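Local coordinates for 3-hexulose-6-phosphate synthase (Mycobacterium gastri, PDB 3AJX), which belongs to the HUMPS family of TIM-barrel enzymes and carries a magnesium ion bound in its barrel, at residues V5-L10 and D27-G32; K21-V26 and K49-K54; V108-I113 and K129-H134; T118-V123 and A157-S162. The protein carries 1 engineered substitution. All coordinates share one frame; numbering follows the deposited sequence.

Contact 1: V5-L10 and D27-G32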
loop_
_atom_site.group_PDB
_atom_site.type_symbol
_atom_site.label_atom_id
_atom_site.label_comp_id
_atom_site.label_asym_id
_atom_site.label_seq_id
_atom_site.Cartn_x
_atom_site.Cartn_y
_atom_site.Cartn_z
ATOM N N VAL A 5 13.449 -13.451 4.937
ATOM C CA VAL A 5 12.257 -14.257 4.697
ATOM C C VAL A 5 11.043 -13.336 4.588
ATOM O O VAL A 5 10.779 -12.527 5.476
ATOM C CB VAL A 5 12.013 -15.302 5.826
ATOM C CG1 VAL A 5 11.926 -14.621 7.184
ATOM C CG2 VAL A 5 10.727 -16.074 5.539
ATOM N N ALA A 6 10.327 -13.441 3.475
ATOM C CA ALA A 6 9.138 -12.624 3.265
ATOM C C ALA A 6 7.925 -13.413 3.731
ATOM O O ALA A 6 7.457 -14.319 3.033
ATOM C CB ALA A 6 9.001 -12.260 1.788
ATOM N N ILE A 7 7.427 -13.081 4.920
ATOM C CA ILE A 7 6.260 -13.767 5.463
ATOM C C ILE A 7 4.994 -13.124 4.903
ATOM O O ILE A 7 4.402 -12.232 5.513
ATOM C CB ILE A 7 6.240 -13.704 7.008
ATOM C CG1 ILE A 7 7.531 -14.309 7.568
ATOM C CG2 ILE A 7 5.036 -14.473 7.544
ATOM C CD1 ILE A 7 7.600 -14.351 9.083
ATOM N N ASP A 8 4.595 -13.577 3.720
ATOM C CA ASP A 8 3.417 -13.052 3.054
ATOM C C ASP A 8 2.199 -13.907 3.374
ATOM O O ASP A 8 1.501 -14.381 2.476
ATOM C CB ASP A 8 3.668 -13.001 1.544
ATOM C CG ASP A 8 4.662 -11.921 1.160
ATOM O OD1 ASP A 8 5.372 -12.081 0.144
ATOM O OD2 ASP A 8 4.726 -10.896 1.872
ATOM N N LEU A 9 1.962 -14.108 4.667
ATOM C CA LEU A 9 0.837 -14.903 5.139
ATOM C C LEU A 9 -0.280 -13.984 5.629
ATOM O O LEU A 9 -0.172 -12.762 5.511
ATOM C CB LEU A 9 1.295 -15.845 6.253
ATOM C CG LEU A 9 2.395 -16.823 5.815
ATOM C CD1 LEU A 9 2.791 -17.711 6.981
ATOM C CD2 LEU A 9 1.899 -17.662 4.644
ATOM N N LEU A 10 -1.345 -14.553 6.189
ATOM C CA LEU A 10 -2.472 -13.728 6.619
ATOM C C LEU A 10 -2.832 -13.681 8.101
ATOM O O LEU A 10 -3.819 -13.042 8.470
ATOM C CB LEU A 10 -3.718 -14.115 5.819
ATOM C CG LEU A 10 -3.605 -13.994 4.297
ATOM C CD1 LEU A 10 -4.910 -14.444 3.658
ATOM C CD2 LEU A 10 -3.285 -12.555 3.907
ATOM N N ASP A 27 18.577 -13.348 8.453
ATOM C CA ASP A 27 19.070 -12.119 9.064
ATOM C C ASP A 27 17.924 -11.134 9.242
ATOM O O ASP A 27 17.883 -10.369 10.206
ATOM C CB ASP A 27 20.126 -11.482 8.163
ATOM C CG ASP A 27 21.273 -12.414 7.867
ATOM O OD1 ASP A 27 22.094 -12.643 8.777
ATOM O OD2 ASP A 27 21.347 -12.925 6.731
ATOM N N ILE A 28 16.985 -11.173 8.302
ATOM C CA ILE A 28 15.850 -10.265 8.309
ATOM C C ILE A 28 14.535 -11.017 8.222
ATOM O O ILE A 28 14.389 -11.935 7.415
ATOM C CB ILE A 28 15.945 -9.289 7.108
ATOM C CG1 ILE A 28 17.251 -8.499 7.195
ATOM C CG2 ILE A 28 14.739 -8.350 7.078
ATOM C CD1 ILE A 28 17.514 -7.630 5.989
ATOM N N ILE A 29 13.587 -10.635 9.074
ATOM C CA ILE A 29 12.260 -11.238 9.068
ATOM C C ILE A 29 11.292 -10.175 8.565
ATOM O O ILE A 29 11.086 -9.149 9.217
ATOM C CB ILE A 29 11.814 -11.668 10.477
ATOM C CG1 ILE A 29 12.749 -12.754 11.004
ATOM C CG2 ILE A 29 10.385 -12.198 10.429
ATOM C CD1 ILE A 29 12.515 -13.097 12.462
ATOM N N GLU A 30 10.716 -10.424 7.396
ATOM C CA GLU A 30 9.772 -9.491 6.794
ATOM C C GLU A 30 8.320 -9.866 7.039
ATOM O O GLU A 30 7.935 -11.024 6.879
ATOM C CB GLU A 30 9.989 -9.417 5.280
ATOM C CG GLU A 30 8.881 -8.674 4.541
ATOM C CD GLU A 30 8.904 -8.919 3.045
ATOM O OE1 GLU A 30 10.008 -9.063 2.484
ATOM O OE2 GLU A 30 7.813 -8.962 2.430
ATOM N N LEU A 31 7.526 -8.874 7.432
ATOM C CA LEU A 31 6.093 -9.059 7.630
ATOM C C LEU A 31 5.519 -8.484 6.338
ATOM O O LEU A 31 5.602 -7.278 6.093
ATOM C CB LEU A 31 5.584 -8.261 8.838
ATOM C CG LEU A 31 6.070 -8.639 10.245
ATOM C CD1 LEU A 31 5.868 -10.132 10.470
ATOM C CD2 LEU A 31 7.529 -8.278 10.406
ATOM N N GLY A 32 4.958 -9.356 5.511
ATOM C CA GLY A 32 4.419 -8.933 4.232
ATOM C C GLY A 32 3.290 -7.927 4.274
ATOM O O GLY A 32 2.621 -7.753 5.291
HETATM O O HOH W 1 6.578 -9.871 -0.033
#
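The carboxylate of Glu30 lies over the methyl group of Ala6, with OE1 3.4 Å from Ala6 CB and the carboxylate carbon CD almost as near. Glu30 reaches there because CG stands anti to its backbone N (chi1 169°) and the chain beyond is extended, carrying the carboxylate across to Ala6 on the neighbouring strand. Asp8, just past the end of strand 2-7, comes in beside it: its OD2 is 3.7 Å from Glu30 OE2, the two carboxylate planes are turned 61° apart, and a water 2.9 Å from Glu30 OE2 also contacts Asp8 OD1. Glu30 and Asp59 form the magnesium site, and the ion probably offsets some of the negative charge gathered here. Asp8 OD2 also rests against Gly32 CA, at the N-cap of helix 33-39.

Strands 2-7 and 28-31 are neighbours in the parallel sheet of a TIM barrel, joined through helix 12-22 as a beta-alpha-beta unit. Val5 and Ile7 each bond in both directions: Val5 N to Ile28 O, Glu30 N to Val5 O at 2.8 Å, Ile7 N to Glu30 O, and Gly32 N to Ile7 O at 2.9 Å.

Ala6 and Glu30 share one face of the sheet; Val5, Ile7, Ile29 and Leu31 share the other, packed against the surrounding helices. There Ile7 and Ile29 run side by side, CD1 of Ile7 3.8 Å from CG2 of Ile29, while Val5 CG1 sits 3.9 Å from Ile29 CA. Helix 12-22 receives Ile7 through Ala15 and Leu18, and Val47 of helix 42-50 meets Ile29.

Contact 2: K21-V26 and K49-K54; sequences KVAEYV and KAHPDK
Lys54 leaves the backbone with CG anti to its carbonyl carbon (chi1 -72°), bends at chi2 (-69°) and then runs straight, which delivers its ammonium group between the carbonyls of Ala23 and Val26. NZ donates to both: 2.9 Å to Ala23 O, from a tilt of 35° out of the carbonyl plane, and 2.8 Å to Val26 O, nearly in line with the C=O bond. Ala23 O is gripped twice, since Val26 N also bonds to it at 3.2 Å and reaches it from the opposite face of its plane.

Ala23 O belongs to the 3-10 segment 23-25 that follows helix 12-22, and Val26 O to the loop after it; the C-terminal end of the helix nearby would probably favour a positive charge. Next to the lysine, Ala23 turns its methyl group toward His51 and approaches the ring obliquely, with CB 3.6 Å from both ND1 and CE1. A type I turn from His51 to Lys54, closed by Lys54 N to His51 O at 3.1 Å, brings these two residues to the same side. Behind them, Ile29 packs on His51 and Lys54, and Lys48 NZ bonds to the carbonyls of Pro52 and Lys54.

Both segments are helix-to-strand connections leading into strands 28-31 and 55-62, so the lysine ties together adjacent loops at the N-terminal end of the TIM barrel.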
loop_
_atom_site.group_PDB
_atom_site.type_symbol
_atom_site.label_atom_id
_atom_site.label_comp_id
_atom_site.label_asym_id
_atom_site.label_seq_id
_atom_site.Cartn_x
_atom_site.Cartn_y
_atom_site.Cartn_z
ATOM N N LYS A 21 10.371 -21.258 13.076
ATOM C CA LYS A 21 11.046 -22.336 12.356
ATOM C C LYS A 21 12.229 -21.901 11.493
ATOM O O LYS A 21 13.152 -22.685 11.267
ATOM C CB LYS A 21 10.049 -23.070 11.457
ATOM C CG LYS A 21 8.855 -23.661 12.177
ATOM C CD LYS A 21 7.948 -24.377 11.195
ATOM C CE LYS A 21 6.735 -24.970 11.893
ATOM N NZ LYS A 21 5.852 -25.693 10.936
ATOM N N VAL A 22 12.210 -20.662 11.012
ATOM C CA VAL A 22 13.279 -20.187 10.134
ATOM C C VAL A 22 14.186 -19.078 10.666
ATOM O O VAL A 22 15.206 -18.776 10.051
ATOM C CB VAL A 22 12.695 -19.705 8.778
ATOM C CG1 VAL A 22 11.814 -20.787 8.184
ATOM C CG2 VAL A 22 11.903 -18.413 8.969
ATOM N N ALA A 23 13.826 -18.480 11.799
ATOM C CA ALA A 23 14.603 -17.383 12.380
ATOM C C ALA A 23 16.115 -17.602 12.434
ATOM O O ALA A 23 16.894 -16.713 12.083
ATOM C CB ALA A 23 14.082 -17.068 13.778
ATOM N N GLU A 24 16.527 -18.782 12.879
ATOM C CA GLU A 24 17.947 -19.098 13.002
ATOM C C GLU A 24 18.717 -19.077 11.685
ATOM O O GLU A 24 19.943 -18.963 11.686
ATOM C CB GLU A 24 18.113 -20.467 13.669
ATOM C CG GLU A 24 17.398 -21.595 12.945
ATOM C CD GLU A 24 17.364 -22.880 13.751
ATOM O OE1 GLU A 24 18.442 -23.469 13.985
ATOM O OE2 GLU A 24 16.255 -23.297 14.156
ATOM N N TYR A 25 18.006 -19.175 10.567
ATOM C CA TYR A 25 18.653 -19.191 9.259
ATOM C C TYR A 25 18.584 -17.875 8.494
ATOM O O TYR A 25 19.165 -17.752 7.415
ATOM C CB TYR A 25 18.048 -20.298 8.393
ATOM C CG TYR A 25 18.062 -21.655 9.054
ATOM C CD1 TYR A 25 16.878 -22.257 9.478
ATOM C CD2 TYR A 25 19.261 -22.325 9.276
ATOM C CE1 TYR A 25 16.891 -23.496 10.110
ATOM C CE2 TYR A 25 19.286 -23.563 9.907
ATOM C CZ TYR A 25 18.099 -24.141 10.321
ATOM O OH TYR A 25 18.125 -25.360 10.955
ATOM N N VAL A 26 17.884 -16.892 9.046
ATOM C CA VAL A 26 17.744 -15.607 8.363
ATOM C C VAL A 26 18.251 -14.421 9.168
ATOM O O VAL A 26 18.337 -14.469 10.397
ATOM C CB VAL A 26 16.271 -15.327 7.994
ATOM C CG1 VAL A 26 15.720 -16.470 7.157
ATOM C CG2 VAL A 26 15.448 -15.134 9.256
ATOM N N LYS A 49 8.998 -8.992 19.338
ATOM C CA LYS A 49 9.075 -9.449 20.722
ATOM C C LYS A 49 9.612 -10.876 20.796
ATOM O O LYS A 49 10.397 -11.209 21.685
ATOM C CB LYS A 49 7.694 -9.384 21.383
ATOM C CG LYS A 49 7.703 -9.770 22.856
ATOM C CD LYS A 49 6.298 -9.805 23.437
ATOM C CE LYS A 49 6.321 -10.281 24.883
ATOM N NZ LYS A 49 4.950 -10.463 25.428
ATOM N N ALA A 50 9.188 -11.716 19.856
ATOM C CA ALA A 50 9.622 -13.110 19.814
ATOM C C ALA A 50 11.034 -13.270 19.247
ATOM O O ALA A 50 11.689 -14.287 19.478
ATOM C CB ALA A 50 8.636 -13.935 18.992
ATOM N N HIS A 51 11.500 -12.264 18.510
ATOM C CA HIS A 51 12.829 -12.292 17.901
ATOM C C HIS A 51 13.454 -10.896 17.995
ATOM O O HIS A 51 13.751 -10.257 16.979
ATOM C CB HIS A 51 12.703 -12.724 16.438
ATOM C CG HIS A 51 11.977 -14.021 16.259
ATOM N ND1 HIS A 51 12.582 -15.245 16.443
ATOM C CD2 HIS A 51 10.678 -14.283 15.980
ATOM C CE1 HIS A 51 11.688 -16.205 16.287
ATOM N NE2 HIS A 51 10.525 -15.648 16.007
ATOM N N PRO A 52 13.687 -10.416 19.227
ATOM C CA PRO A 52 14.266 -9.100 19.504
ATOM C C PRO A 52 15.616 -8.773 18.877
ATOM O O PRO A 52 15.910 -7.608 18.626
ATOM C CB PRO A 52 14.310 -9.061 21.031
ATOM C CG PRO A 52 14.529 -10.495 21.387
ATOM C CD PRO A 52 13.563 -11.198 20.470
ATOM N N ASP A 53 16.437 -9.783 18.618
ATOM C CA ASP A 53 17.743 -9.520 18.034
ATOM C C ASP A 53 17.816 -9.782 16.534
ATOM O O ASP A 53 18.899 -9.882 15.960
ATOM C CB ASP A 53 18.818 -10.313 18.780
ATOM C CG ASP A 53 18.903 -9.924 20.248
ATOM O OD1 ASP A 53 18.841 -8.710 20.541
ATOM O OD2 ASP A 53 19.036 -10.824 21.105
ATOM N N LYS A 54 16.649 -9.887 15.905
ATOM C CA LYS A 54 16.570 -10.090 14.465
ATOM C C LYS A 54 16.078 -8.778 13.873
ATOM O O LYS A 54 15.374 -8.022 14.540
ATOM C CB LYS A 54 15.572 -11.199 14.122
ATOM C CG LYS A 54 16.047 -12.601 14.458
ATOM C CD LYS A 54 17.180 -13.033 13.548
ATOM C CE LYS A 54 17.694 -14.405 13.933
ATOM N NZ LYS A 54 18.834 -14.834 13.081
#

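Contact 3: V108-I113 and K129-H134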
loop_
_atom_site.group_PDB
_atom_site.type_symbol
_atom_site.label_atom_id
_atom_site.label_comp_id
_atom_site.label_asym_id
_atom_site.label_seq_id
_atom_site.Cartn_x
_atom_site.Cartn_y
_atom_site.Cartn_z
ATOM N N VAL A 108 13.311 1.438 -0.109
ATOM C CA VAL A 108 12.375 1.836 -1.147
ATOM C C VAL A 108 12.123 0.635 -2.053
ATOM O O VAL A 108 13.049 0.092 -2.652
ATOM C CB VAL A 108 12.918 3.029 -1.964
ATOM C CG1 VAL A 108 11.974 3.343 -3.118
ATOM C CG2 VAL A 108 13.061 4.249 -1.055
ATOM N N ASP A 109 10.864 0.212 -2.113
ATOM C CA ASP A 109 10.456 -0.929 -2.925
ATOM C C ASP A 109 10.201 -0.432 -4.344
ATOM O O ASP A 109 9.266 0.335 -4.581
ATOM C CB ASP A 109 9.179 -1.544 -2.343
ATOM C CG ASP A 109 8.824 -2.864 -2.983
ATOM O OD1 ASP A 109 9.227 -3.087 -4.141
ATOM O OD2 ASP A 109 8.131 -3.676 -2.335
ATOM N N LEU A 110 11.032 -0.868 -5.287
ATOM C CA LEU A 110 10.898 -0.423 -6.669
ATOM C C LEU A 110 9.938 -1.261 -7.508
ATOM O O LEU A 110 9.962 -1.201 -8.739
ATOM C CB LEU A 110 12.284 -0.369 -7.326
ATOM C CG LEU A 110 13.259 0.602 -6.639
ATOM C CD1 LEU A 110 14.635 0.518 -7.282
ATOM C CD2 LEU A 110 12.721 2.031 -6.729
ATOM N N ILE A 111 9.082 -2.030 -6.844
ATOM C CA ILE A 111 8.109 -2.855 -7.547
ATOM C C ILE A 111 7.286 -1.994 -8.513
ATOM O O ILE A 111 6.869 -0.882 -8.175
ATOM C CB ILE A 111 7.161 -3.564 -6.539
ATOM C CG1 ILE A 111 6.198 -4.494 -7.280
ATOM C CG2 ILE A 111 6.388 -2.532 -5.734
ATOM C CD1 ILE A 111 5.392 -5.396 -6.358
ATOM N N GLY A 112 7.075 -2.501 -9.722
ATOM C CA GLY A 112 6.298 -1.773 -10.709
ATOM C C GLY A 112 7.004 -0.627 -11.414
ATOM O O GLY A 112 6.434 -0.015 -12.322
ATOM N N ILE A 113 8.231 -0.318 -11.001
ATOM C CA ILE A 113 8.987 0.765 -11.620
ATOM C C ILE A 113 9.623 0.288 -12.922
ATOM O O ILE A 113 10.293 -0.742 -12.950
ATOM C CB ILE A 113 10.098 1.281 -10.677
ATOM C CG1 ILE A 113 9.471 1.873 -9.409
ATOM C CG2 ILE A 113 10.945 2.327 -11.391
ATOM C CD1 ILE A 113 8.677 3.139 -9.642
ATOM N N LYS A 129 18.062 3.507 2.741
ATOM C CA LYS A 129 19.198 2.675 3.141
ATOM C C LYS A 129 19.573 1.813 1.942
ATOM O O LYS A 129 20.740 1.733 1.542
ATOM C CB LYS A 129 18.821 1.797 4.339
ATOM C CG LYS A 129 18.496 2.587 5.597
ATOM C CD LYS A 129 19.679 3.449 6.025
ATOM C CE LYS A 129 19.356 4.275 7.260
ATOM N NZ LYS A 129 20.489 5.170 7.625
ATOM N N PHE A 130 18.572 1.150 1.380
ATOM C CA PHE A 130 18.766 0.356 0.185
ATOM C C PHE A 130 17.452 0.295 -0.561
ATOM O O PHE A 130 16.426 0.759 -0.065
ATOM C CB PHE A 130 19.316 -1.058 0.483
ATOM C CG PHE A 130 18.492 -1.882 1.440
ATOM C CD1 PHE A 130 18.668 -1.763 2.816
ATOM C CD2 PHE A 130 17.616 -2.858 0.960
ATOM C CE1 PHE A 130 17.998 -2.608 3.704
ATOM C CE2 PHE A 130 16.937 -3.711 1.841
ATOM C CZ PHE A 130 17.131 -3.587 3.215
ATOM N N VAL A 131 17.492 -0.234 -1.775
ATOM C CA VAL A 131 16.287 -0.339 -2.576
ATOM C C VAL A 131 16.033 -1.805 -2.842
ATOM O O VAL A 131 16.957 -2.618 -2.812
ATOM C CB VAL A 131 16.435 0.409 -3.924
ATOM C CG1 VAL A 131 16.645 1.896 -3.673
ATOM C CG2 VAL A 131 17.598 -0.163 -4.715
ATOM N N GLU A 132 14.776 -2.148 -3.082
ATOM C CA GLU A 132 14.431 -3.527 -3.359
ATOM C C GLU A 132 14.081 -3.684 -4.827
ATOM O O GLU A 132 13.124 -3.080 -5.315
ATOM C CB GLU A 132 13.256 -3.973 -2.480
ATOM C CG GLU A 132 12.906 -5.451 -2.628
ATOM C CD GLU A 132 11.855 -5.921 -1.637
ATOM O OE1 GLU A 132 12.144 -5.951 -0.421
ATOM O OE2 GLU A 132 10.735 -6.259 -2.075
ATOM N N MET A 133 14.901 -4.456 -5.539
ATOM C CA MET A 133 14.658 -4.737 -6.950
ATOM C C MET A 133 13.647 -5.858 -6.815
ATOM O O MET A 133 13.990 -7.032 -6.675
ATOM C CB MET A 133 15.937 -5.204 -7.632
ATOM C CG MET A 133 16.966 -4.085 -7.785
ATOM S SD MET A 133 16.254 -2.669 -8.654
ATOM C CE MET A 133 17.610 -1.480 -8.588
ATOM N N HIS A 134 12.386 -5.453 -6.841
ATOM C CA HIS A 134 11.265 -6.345 -6.603
ATOM C C HIS A 134 10.311 -6.615 -7.764
ATOM O O HIS A 134 9.890 -5.698 -8.471
ATOM C CB HIS A 134 10.481 -5.753 -5.426
ATOM C CG HIS A 134 9.419 -6.646 -4.871
ATOM N ND1 HIS A 134 8.508 -6.208 -3.933
ATOM C CD2 HIS A 134 9.131 -7.948 -5.098
ATOM C CE1 HIS A 134 7.705 -7.205 -3.609
ATOM N NE2 HIS A 134 8.062 -8.272 -4.299
HETATM O O HOH W 2 9.019 -5.673 -0.198
HETATM O O HOH W 3 8.697 -4.780 -10.756
#
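His134 ND1 donates to the syn lone pair of Asp109 OD2 at 3.0 Å, with the oxygen in the plane of the imidazole and the carboxylate turned only 25° from it. Asp109 OD1 receives a weaker branch of the same donor. Over one ring face sits Ile111, its CD1 4.2 Å from the ring centroid in a CH-pi contact. Beside the pair, Glu132 OE2 and Asp109 OD2 share a water that donates to both; the side chain of Glu132 is about 4 Å from the magnesium ion.

Asp109, Glu132 and His134 lie on the inner face of the TIM barrel, where strands 105-109 and 130-134 are parallel neighbours linked through helix 116-125.

What positions them is the backbone. Asp109 OD1 accepts from Ile111 N at 2.9 Å, an Asx turn that fixes the carboxylate and starts the chain's departure from the sheet. Glu132 N bonds to Val108 O at 2.9 Å, and Glu132 O takes Leu110 N. On the outer face, Leu110 CD1 packs 3.8 Å from Val131 CB and equally near Met133 CE. Farther out, Val123 of helix 116-125 backs Val108 and Val131, and Ile111 touches Asp64 of the second subunit.

Contact 4: T118-V123 and A157-S162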
loop_
_atom_site.group_PDB
_atom_site.type_symbol
_atom_site.label_atom_id
_atom_site.label_comp_id
_atom_site.label_asym_id
_atom_site.label_seq_id
_atom_site.Cartn_x
_atom_site.Cartn_y
_atom_site.Cartn_z
ATOM N N THR A 118 17.446 3.973 -12.518
ATOM C CA THR A 118 17.354 5.423 -12.427
ATOM C C THR A 118 16.640 5.853 -11.152
ATOM O O THR A 118 17.132 6.704 -10.412
ATOM C CB THR A 118 16.612 6.007 -13.649
ATOM O OG1 THR A 118 17.460 5.898 -14.797
ATOM C CG2 THR A 118 16.258 7.480 -13.431
ATOM N N ARG A 119 15.486 5.255 -10.882
ATOM C CA ARG A 119 14.740 5.624 -9.690
ATOM C C ARG A 119 15.542 5.297 -8.438
ATOM O O ARG A 119 15.488 6.036 -7.462
ATOM C CB ARG A 119 13.382 4.917 -9.665
ATOM C CG ARG A 119 12.468 5.378 -8.539
ATOM C CD ARG A 119 12.343 6.900 -8.495
ATOM N NE ARG A 119 11.344 7.332 -7.518
ATOM C CZ ARG A 119 11.273 8.557 -7.004
ATOM N NH1 ARG A 119 12.145 9.489 -7.364
ATOM N NH2 ARG A 119 10.324 8.852 -6.125
ATOM N N ALA A 120 16.304 4.206 -8.479
ATOM C CA ALA A 120 17.122 3.810 -7.334
ATOM C C ALA A 120 18.079 4.932 -6.937
ATOM O O ALA A 120 18.207 5.267 -5.755
ATOM C CB ALA A 120 17.915 2.547 -7.666
ATOM N N GLN A 121 18.758 5.505 -7.926
ATOM C CA GLN A 121 19.700 6.586 -7.675
ATOM C C GLN A 121 18.997 7.800 -7.100
ATOM O O GLN A 121 19.512 8.458 -6.196
ATOM C CB GLN A 121 20.425 6.963 -8.971
ATOM C CG GLN A 121 21.604 6.061 -9.267
ATOM C CD GLN A 121 22.759 6.295 -8.307
ATOM O OE1 GLN A 121 23.562 5.397 -8.052
ATOM N NE2 GLN A 121 22.859 7.514 -7.783
ATOM N N GLU A 122 17.814 8.096 -7.623
ATOM C CA GLU A 122 17.051 9.237 -7.143
ATOM C C GLU A 122 16.633 9.087 -5.682
ATOM O O GLU A 122 16.778 10.023 -4.894
ATOM C CB GLU A 122 15.818 9.446 -8.022
ATOM C CG GLU A 122 16.167 9.973 -9.408
ATOM C CD GLU A 122 14.998 9.960 -10.362
ATOM O OE1 GLU A 122 13.868 9.658 -9.930
ATOM O OE2 GLU A 122 15.209 10.263 -11.556
ATOM N N VAL A 123 16.126 7.915 -5.312
ATOM C CA VAL A 123 15.681 7.716 -3.932
ATOM C C VAL A 123 16.842 7.521 -2.967
ATOM O O VAL A 123 16.710 7.781 -1.771
ATOM C CB VAL A 123 14.690 6.532 -3.814
ATOM C CG1 VAL A 123 13.532 6.738 -4.778
ATOM C CG2 VAL A 123 15.399 5.215 -4.072
ATOM N N ALA A 157 22.223 0.166 -11.039
ATOM C CA ALA A 157 21.804 1.144 -10.041
ATOM C C ALA A 157 22.935 1.716 -9.196
ATOM O O ALA A 157 22.940 2.906 -8.886
ATOM C CB ALA A 157 20.749 0.528 -9.129
ATOM N N ARG A 158 23.889 0.871 -8.822
ATOM C CA ARG A 158 25.000 1.310 -7.988
ATOM C C ARG A 158 24.455 1.916 -6.688
ATOM O O ARG A 158 24.880 2.982 -6.230
ATOM C CB ARG A 158 25.875 2.306 -8.758
ATOM C CG ARG A 158 26.610 1.661 -9.928
ATOM C CD ARG A 158 27.369 2.685 -10.752
ATOM N NE ARG A 158 28.187 2.070 -11.797
ATOM C CZ ARG A 158 27.708 1.456 -12.874
ATOM N NH1 ARG A 158 26.400 1.360 -13.068
ATOM N NH2 ARG A 158 28.541 0.943 -13.768
ATOM N N VAL A 159 23.487 1.203 -6.115
ATOM C CA VAL A 159 22.834 1.564 -4.859
ATOM C C VAL A 159 22.661 0.253 -4.093
ATOM O O VAL A 159 22.315 -0.764 -4.695
ATOM C CB VAL A 159 21.427 2.163 -5.109
ATOM C CG1 VAL A 159 20.731 2.426 -3.791
ATOM C CG2 VAL A 159 21.538 3.448 -5.922
ATOM N N PRO A 160 22.914 0.245 -2.771
ATOM C CA PRO A 160 22.739 -1.019 -2.045
ATOM C C PRO A 160 21.352 -1.568 -2.357
ATOM O O PRO A 160 20.366 -0.830 -2.289
ATOM C CB PRO A 160 22.885 -0.601 -0.586
ATOM C CG PRO A 160 23.873 0.535 -0.666
ATOM C CD PRO A 160 23.367 1.318 -1.866
ATOM N N PHE A 161 21.262 -2.852 -2.696
ATOM C CA PHE A 161 19.960 -3.410 -3.047
ATOM C C PHE A 161 19.697 -4.837 -2.610
ATOM O O PHE A 161 20.615 -5.604 -2.316
ATOM C CB PHE A 161 19.740 -3.327 -4.566
ATOM C CG PHE A 161 20.605 -4.275 -5.370
ATOM C CD1 PHE A 161 21.947 -3.988 -5.614
ATOM C CD2 PHE A 161 20.071 -5.455 -5.882
ATOM C CE1 PHE A 161 22.742 -4.863 -6.359
ATOM C CE2 PHE A 161 20.856 -6.339 -6.626
ATOM C CZ PHE A 161 22.196 -6.041 -6.867
ATOM N N SER A 162 18.414 -5.173 -2.574
ATOM C CA SER A 162 17.969 -6.513 -2.236
ATOM C C SER A 162 17.211 -6.990 -3.468
ATOM O O SER A 162 16.808 -6.181 -4.307
ATOM C CB SER A 162 17.038 -6.489 -1.019
ATOM O OG SER A 162 15.866 -5.736 -1.276
#
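Ala120 and Ala157 meet methyl to methyl, CB to CB 3.8 Å, and this is the tight part of the contact. Small side chains let the backbones approach here, with Ala120 CA and Ala157 CA 6.0 Å apart. Val159 fills in beside them. Its CG1 is anti to the backbone N (chi1 176°), which turns CG2 toward the helix, 4.1 Å from Ala120 CB and 3.8 Å from Ala120 O. All three residues are buried, and the side chains that meet here are all apolar.

One position along the helix the character changes. Gln121 is exposed; its chain bends at chi2 (-71°) and folds back over the end of the facing helix, with CG 3.4 Å from Ala157 O and the amide near the carbonyls of Ala157 and Arg158. On its way there it passes obliquely across Val159, whose CG2 lies 3.9 Å from Gln121 CD, so that one valine methyl touches both the buried alanine and the solvent-facing glutamine. Arg158, just past the end of helix 148-157 and with positive phi (57°), touches lightly; its extended chain runs off from helix 116-125, and NH1 bonds to Lys156 O.

Helix 116-125 thus sits on the outside of the TIM barrel between two others: Arg119 and Val123 touch Ile92 of helix 89-102, and Ala120 meets the C-terminal end of helix 148-157. Beneath them runs strand 130-134, with Val131 under Val123 and Met133 under Ala157.

Overall arrangement
From the N terminus, contact 1 closes the loop from strand 2-7 through helix 12-22 to strand 28-31. Contact 2 crosses it: it starts inside that loop, at residues 21-26, and ends beyond it, at 49-54, while Val5 packs on Val22 and Val26. After strand 80-84 the pattern returns. Contact 3 closes the unit of strand 105-109, helix 116-125 and strand 130-134, and contact 4 crosses it, from that helix to residues 157-162, where Ser162 probably bonds to the backbones of Val131 and Met133. The two pairs are in series. Contacts 1 and 3 lie in one closed sheet, centres about 16 Å apart; contacts 2 and 4 join its outer layer on opposite sides.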